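Local coordinates for protein indole-3-pyruvate decarboxylase (Azospirillum brasilense, PDB 2NXW) that decarboxylates indole-3-pyruvate to indole-3-acetaldehyde with thiamine diphosphate and a metal ion as cofactors, a step of auxin biosynthesis, at residues Gln152-Asp157 and Tyr180-Arg185; Ala88-Gly93 and Val115-Pro120. One frame throughout, in Å; residues are numbered along the deposited sequence.

Contact 1: residues Gln152-Asp157 and Tyr180-Arg185; sequences QARLDD and YLEIPR
R154 and E182 run over the same face of a parallel strand pair that closes a beta-alpha-beta unit: strand 152-154, helix 161-175, strand 179-184, in a six-stranded parallel sheet. It illustrates how an outermost strand of the sheet within this chain is joined by three backbone bonds, with side-chain contacts on both faces. A153 N binds Y180 O, E182 N binds A153 O at 3.0 Å, and L155 N closes the ladder on E182 O at 2.8 Å. With CG anti to the backbone N (chi1 173°) and an extended chain, R154 lies across E182, its CD 3.9 Å from E182 OE2, while guanidinium and carboxylate planes stand 55° apart. These opposite charges stop short of a salt bridge; R154 NE makes its salt bridge with D156 OD2 instead, by charge alone, the oxygen lying well out of the guanidinium plane. Y180 OH, on the same face, donates to the anti lone pair of E182 OE1, 2.6 Å away and in the Y180 ring plane, which fixes the carboxylate's turn. Q152 meets Y180 nearly at a right angle, CB coming in at the ring edge; its chain bends at chi2 (78°), and OE1 is hydrogen-bonded by K160 NZ of the second subunit. F145 stacks on the Y180 ring. On the other face A153 CB touches L181 CD2 at 3.8 Å, and helix 161-175 covers A153. L155, centre of an inverse gamma turn, puts CD1 4.0 Å from I183 CG1. At the end of strand 179-184, P184 CG sits at the edge of the R154 guanidinium, 3.8 Å from R154 NE.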
loop_
_atom_site.group_PDB
_atom_site.type_symbol
_atom_site.label_atom_id
_atom_site.label_comp_id
_atom_site.label_asym_id
_atom_site.label_seq_id
_atom_site.Cartn_x
_atom_site.Cartn_y
_atom_site.Cartn_z
ATOM N N GLN A 152 18.188 -2.807 -10.379
ATOM C CA GLN A 152 19.011 -1.784 -9.760
ATOM C C GLN A 152 20.222 -2.412 -9.098
ATOM O O GLN A 152 20.204 -3.589 -8.730
ATOM C CB GLN A 152 18.248 -1.051 -8.651
ATOM C CG GLN A 152 16.831 -0.582 -8.961
ATOM C CD GLN A 152 15.816 -1.705 -8.902
ATOM O OE1 GLN A 152 15.879 -2.575 -8.018
ATOM N NE2 GLN A 152 14.864 -1.691 -9.829
ATOM N N ALA A 153 21.271 -1.616 -8.932
ATOM C CA ALA A 153 22.443 -2.089 -8.223
ATOM C C ALA A 153 23.230 -0.920 -7.671
ATOM O O ALA A 153 23.325 0.134 -8.299
ATOM C CB ALA A 153 23.339 -2.933 -9.138
ATOM N N ARG A 154 23.754 -1.097 -6.465
ATOM C CA ARG A 154 24.617 -0.106 -5.856
ATOM C C ARG A 154 25.988 -0.754 -6.012
ATOM O O ARG A 154 26.238 -1.822 -5.454
ATOM C CB ARG A 154 24.294 0.092 -4.373
ATOM C CG ARG A 154 25.304 1.003 -3.698
ATOM C CD ARG A 154 24.993 1.278 -2.237
ATOM N NE ARG A 154 26.084 2.038 -1.632
ATOM C CZ ARG A 154 26.054 2.564 -0.414
ATOM N NH1 ARG A 154 24.977 2.413 0.349
ATOM N NH2 ARG A 154 27.105 3.243 0.041
ATOM N N LEU A 155 26.865 -0.124 -6.784
ATOM C CA LEU A 155 28.188 -0.674 -7.027
ATOM C C LEU A 155 29.163 -0.233 -5.936
ATOM O O LEU A 155 30.087 0.551 -6.180
ATOM C CB LEU A 155 28.671 -0.241 -8.413
ATOM C CG LEU A 155 27.695 -0.565 -9.555
ATOM C CD1 LEU A 155 28.285 -0.114 -10.885
ATOM C CD2 LEU A 155 27.407 -2.059 -9.582
ATOM N N ASP A 156 28.954 -0.765 -4.736
ATOM C CA ASP A 156 29.782 -0.424 -3.586
ATOM C C ASP A 156 30.783 -1.510 -3.189
ATOM O O ASP A 156 31.424 -1.416 -2.139
ATOM C CB ASP A 156 28.895 -0.099 -2.380
ATOM C CG ASP A 156 27.951 -1.232 -2.026
ATOM O OD1 ASP A 156 28.147 -2.368 -2.507
ATOM O OD2 ASP A 156 27.007 -0.984 -1.247
ATOM N N ASP A 157 30.903 -2.537 -4.018
ATOM C CA ASP A 157 31.835 -3.633 -3.754
ATOM C C ASP A 157 32.520 -3.979 -5.071
ATOM O O ASP A 157 31.928 -4.640 -5.926
ATOM C CB ASP A 157 31.078 -4.852 -3.228
ATOM C CG ASP A 157 32.001 -5.985 -2.823
ATOM O OD1 ASP A 157 33.131 -6.048 -3.348
ATOM O OD2 ASP A 157 31.586 -6.818 -1.990
ATOM N N TYR A 180 18.851 1.116 -12.994
ATOM C CA TYR A 180 19.508 2.079 -12.128
ATOM C C TYR A 180 20.819 1.583 -11.515
ATOM O O TYR A 180 20.861 0.511 -10.913
ATOM C CB TYR A 180 18.529 2.445 -11.002
ATOM C CG TYR A 180 19.065 3.416 -9.978
ATOM C CD1 TYR A 180 19.310 4.741 -10.314
ATOM C CD2 TYR A 180 19.310 3.011 -8.657
ATOM C CE1 TYR A 180 19.782 5.644 -9.377
ATOM C CE2 TYR A 180 19.784 3.908 -7.711
ATOM C CZ TYR A 180 20.021 5.223 -8.075
ATOM O OH TYR A 180 20.516 6.106 -7.143
ATOM N N LEU A 181 21.881 2.370 -11.674
ATOM C CA LEU A 181 23.184 2.037 -11.110
ATOM C C LEU A 181 23.629 3.215 -10.261
ATOM O O LEU A 181 23.688 4.345 -10.740
ATOM C CB LEU A 181 24.218 1.781 -12.215
ATOM C CG LEU A 181 23.978 0.519 -13.049
ATOM C CD1 LEU A 181 24.976 0.454 -14.209
ATOM C CD2 LEU A 181 24.119 -0.719 -12.151
ATOM N N GLU A 182 23.941 2.944 -8.997
ATOM C CA GLU A 182 24.371 3.966 -8.053
ATOM C C GLU A 182 25.845 3.686 -7.760
ATOM O O GLU A 182 26.201 2.576 -7.361
ATOM C CB GLU A 182 23.502 3.837 -6.794
ATOM C CG GLU A 182 23.640 4.918 -5.759
ATOM C CD GLU A 182 22.602 4.754 -4.666
ATOM O OE1 GLU A 182 21.419 5.095 -4.899
ATOM O OE2 GLU A 182 22.964 4.267 -3.576
ATOM N N ILE A 183 26.701 4.680 -7.972
ATOM C CA ILE A 183 28.136 4.500 -7.766
ATOM C C ILE A 183 28.741 5.439 -6.721
ATOM O O ILE A 183 28.890 6.637 -6.967
ATOM C CB ILE A 183 28.916 4.708 -9.092
ATOM C CG1 ILE A 183 28.304 3.849 -10.204
ATOM C CG2 ILE A 183 30.386 4.345 -8.894
ATOM C CD1 ILE A 183 28.991 4.009 -11.553
ATOM N N PRO A 184 29.083 4.909 -5.528
ATOM C CA PRO A 184 29.684 5.737 -4.474
ATOM C C PRO A 184 30.926 6.394 -5.098
ATOM O O PRO A 184 31.679 5.738 -5.815
ATOM C CB PRO A 184 30.041 4.709 -3.401
ATOM C CG PRO A 184 28.954 3.677 -3.554
ATOM C CD PRO A 184 28.851 3.529 -5.060
ATOM N N ARG A 185 31.167 7.670 -4.827
ATOM C CA ARG A 185 32.301 8.316 -5.475
ATOM C C ARG A 185 33.685 7.724 -5.214
ATOM O O ARG A 185 34.573 7.868 -6.052
ATOM C CB ARG A 185 32.306 9.818 -5.188
ATOM C CG ARG A 185 32.331 10.215 -3.741
ATOM C CD ARG A 185 32.514 11.715 -3.665
ATOM N NE ARG A 185 32.249 12.243 -2.336
ATOM C CZ ARG A 185 32.208 13.539 -2.049
ATOM N NH1 ARG A 185 32.418 14.436 -3.004
ATOM N NH2 ARG A 185 31.944 13.936 -0.812
#

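Contact 2: residues Ala88-Gly93 and Val115-Pro120; sequences AAVTYG and VISGAP
Y92 lays its ring against P120 just past the ends of two parallel strands, 86-90 and 113-119, which are neighbours within the six-stranded parallel sheet of the N-terminal thiamine diphosphate-binding domain. The pair is a worked case of backbone bonding handing over to side-chain contacts where strands run out. P120 CD stands over the centre of the Y92 ring, 3.7 Å from the centroid and 11° off the normal, a CH-pi contact in which proline and ring cross at about a right angle. G118 O approaches the ring edge, 3.4 Å from Y92 CD1, and A119 CB touches the same CD1 at 3.9 Å. The ring reaches this place because CG is anti to the backbone N (chi1 -158°). Replacing Y92 by an alanine is likely to leave P120 CD without its aromatic face and D139 without the hydroxyl it now bonds.

The strands themselves are joined by I116 N to A88 O, V90 N to I116 O, and G118 N to V90 O, the last with the donor tilted 21° from the carbonyl plane. On the face of V90 and S117, V90 CG2 meets S117 CB at 3.9 Å. Further back, S117 OG donates in the carbonyl plane to a lone pair of G118 O at 2.8 Å, holding the serine hydroxyl beside the tyrosine. Helix 68-82 supplies the next layer, its E68, which lines the cofactor pocket, touching V90. The T91 side chain comes within about 4 Å of the bound thiamine diphosphate. Q141 spans both segments, its NE2 bonding S117 OG and its OE1 accepting from G93 N.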
loop_
_atom_site.group_PDB
_atom_site.type_symbol
_atom_site.label_atom_id
_atom_site.label_comp_id
_atom_site.label_asym_id
_atom_site.label_seq_id
_atom_site.Cartn_x
_atom_site.Cartn_y
_atom_site.Cartn_z
ATOM N N ALA A 88 22.206 7.842 -19.197
ATOM C CA ALA A 88 21.921 9.114 -18.550
ATOM C C ALA A 88 22.630 9.169 -17.210
ATOM O O ALA A 88 22.322 8.376 -16.312
ATOM C CB ALA A 88 20.416 9.253 -18.346
ATOM N N ALA A 89 23.560 10.110 -17.082
ATOM C CA ALA A 89 24.357 10.268 -15.865
ATOM C C ALA A 89 23.983 11.512 -15.077
ATOM O O ALA A 89 23.954 12.620 -15.616
ATOM C CB ALA A 89 25.855 10.305 -16.226
ATOM N N VAL A 90 23.724 11.309 -13.788
ATOM C CA VAL A 90 23.321 12.377 -12.890
ATOM C C VAL A 90 24.056 12.341 -11.557
ATOM O O VAL A 90 24.815 11.405 -11.263
ATOM C CB VAL A 90 21.803 12.299 -12.599
ATOM C CG1 VAL A 90 21.013 12.536 -13.897
ATOM C CG2 VAL A 90 21.455 10.949 -11.991
ATOM N N THR A 91 23.839 13.364 -10.748
ATOM C CA THR A 91 24.467 13.415 -9.443
ATOM C C THR A 91 23.415 13.076 -8.393
ATOM O O THR A 91 22.210 13.150 -8.646
ATOM C CB THR A 91 25.101 14.792 -9.181
ATOM O OG1 THR A 91 25.938 14.712 -8.017
ATOM C CG2 THR A 91 24.023 15.862 -8.982
ATOM N N TYR A 92 23.888 12.700 -7.213
ATOM C CA TYR A 92 23.026 12.297 -6.111
ATOM C C TYR A 92 22.111 13.408 -5.637
ATOM O O TYR A 92 22.494 14.581 -5.605
ATOM C CB TYR A 92 23.890 11.832 -4.933
ATOM C CG TYR A 92 23.165 10.932 -3.960
ATOM C CD1 TYR A 92 22.801 9.645 -4.338
ATOM C CD2 TYR A 92 22.844 11.363 -2.671
ATOM C CE1 TYR A 92 22.137 8.792 -3.469
ATOM C CE2 TYR A 92 22.166 10.507 -1.778
ATOM C CZ TYR A 92 21.821 9.222 -2.198
ATOM O OH TYR A 92 21.171 8.343 -1.357
ATOM N N GLY A 93 20.898 13.022 -5.259
ATOM C CA GLY A 93 19.961 13.997 -4.748
ATOM C C GLY A 93 19.127 14.681 -5.810
ATOM O O GLY A 93 18.533 14.031 -6.673
ATOM N N VAL A 115 20.375 4.518 -16.053
ATOM C CA VAL A 115 20.578 5.672 -15.192
ATOM C C VAL A 115 21.783 5.389 -14.309
ATOM O O VAL A 115 21.826 4.355 -13.637
ATOM C CB VAL A 115 19.352 5.897 -14.290
ATOM C CG1 VAL A 115 19.606 7.065 -13.320
ATOM C CG2 VAL A 115 18.130 6.168 -15.159
ATOM N N ILE A 116 22.755 6.294 -14.325
ATOM C CA ILE A 116 23.958 6.144 -13.510
ATOM C C ILE A 116 24.031 7.357 -12.602
ATOM O O ILE A 116 24.208 8.480 -13.073
ATOM C CB ILE A 116 25.242 6.121 -14.373
ATOM C CG1 ILE A 116 25.132 5.040 -15.444
ATOM C CG2 ILE A 116 26.469 5.857 -13.476
ATOM C CD1 ILE A 116 26.297 5.040 -16.417
ATOM N N SER A 117 23.880 7.145 -11.299
ATOM C CA SER A 117 23.951 8.255 -10.359
ATOM C C SER A 117 25.176 8.195 -9.475
ATOM O O SER A 117 25.558 7.125 -9.003
ATOM C CB SER A 117 22.726 8.281 -9.432
ATOM O OG SER A 117 22.812 9.356 -8.502
ATOM N N GLY A 118 25.791 9.350 -9.260
ATOM C CA GLY A 118 26.913 9.410 -8.340
ATOM C C GLY A 118 26.273 9.259 -6.965
ATOM O O GLY A 118 25.052 9.384 -6.814
ATOM N N ALA A 119 27.076 8.986 -5.947
ATOM C CA ALA A 119 26.543 8.826 -4.601
ATOM C C ALA A 119 27.661 9.058 -3.601
ATOM O O ALA A 119 28.839 9.057 -3.963
ATOM C CB ALA A 119 25.977 7.418 -4.424
ATOM N N PRO A 120 27.308 9.283 -2.330
ATOM C CA PRO A 120 28.325 9.508 -1.297
ATOM C C PRO A 120 29.257 8.300 -1.231
ATOM O O PRO A 120 28.846 7.182 -1.550
ATOM C CB PRO A 120 27.491 9.656 -0.023
ATOM C CG PRO A 120 26.203 10.259 -0.528
ATOM C CD PRO A 120 25.948 9.456 -1.785
#

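Overall arrangement
Followed from the N terminus, the chain first completes contact 2, where strand 113-119 returns beside strand 86-90 after the helices 94-97 and 100-108. Contact 1 opens only later and closes over helix 161-175, so the two loops stand in series, neither nested nor crossed. They meet in space because strand 179-184 inserts between 113-119 and 152-154, giving four consecutive strands of one sheet. L181 N to V115 O and R185 N to A119 O, both probable hydrogen bonds, join the two contacts, and I183 CD1 packs on I116 CG2. Together they tie the middle of the sheet, close to the cofactor at contact 2, to 152-154, one of its two outermost strands within this chain.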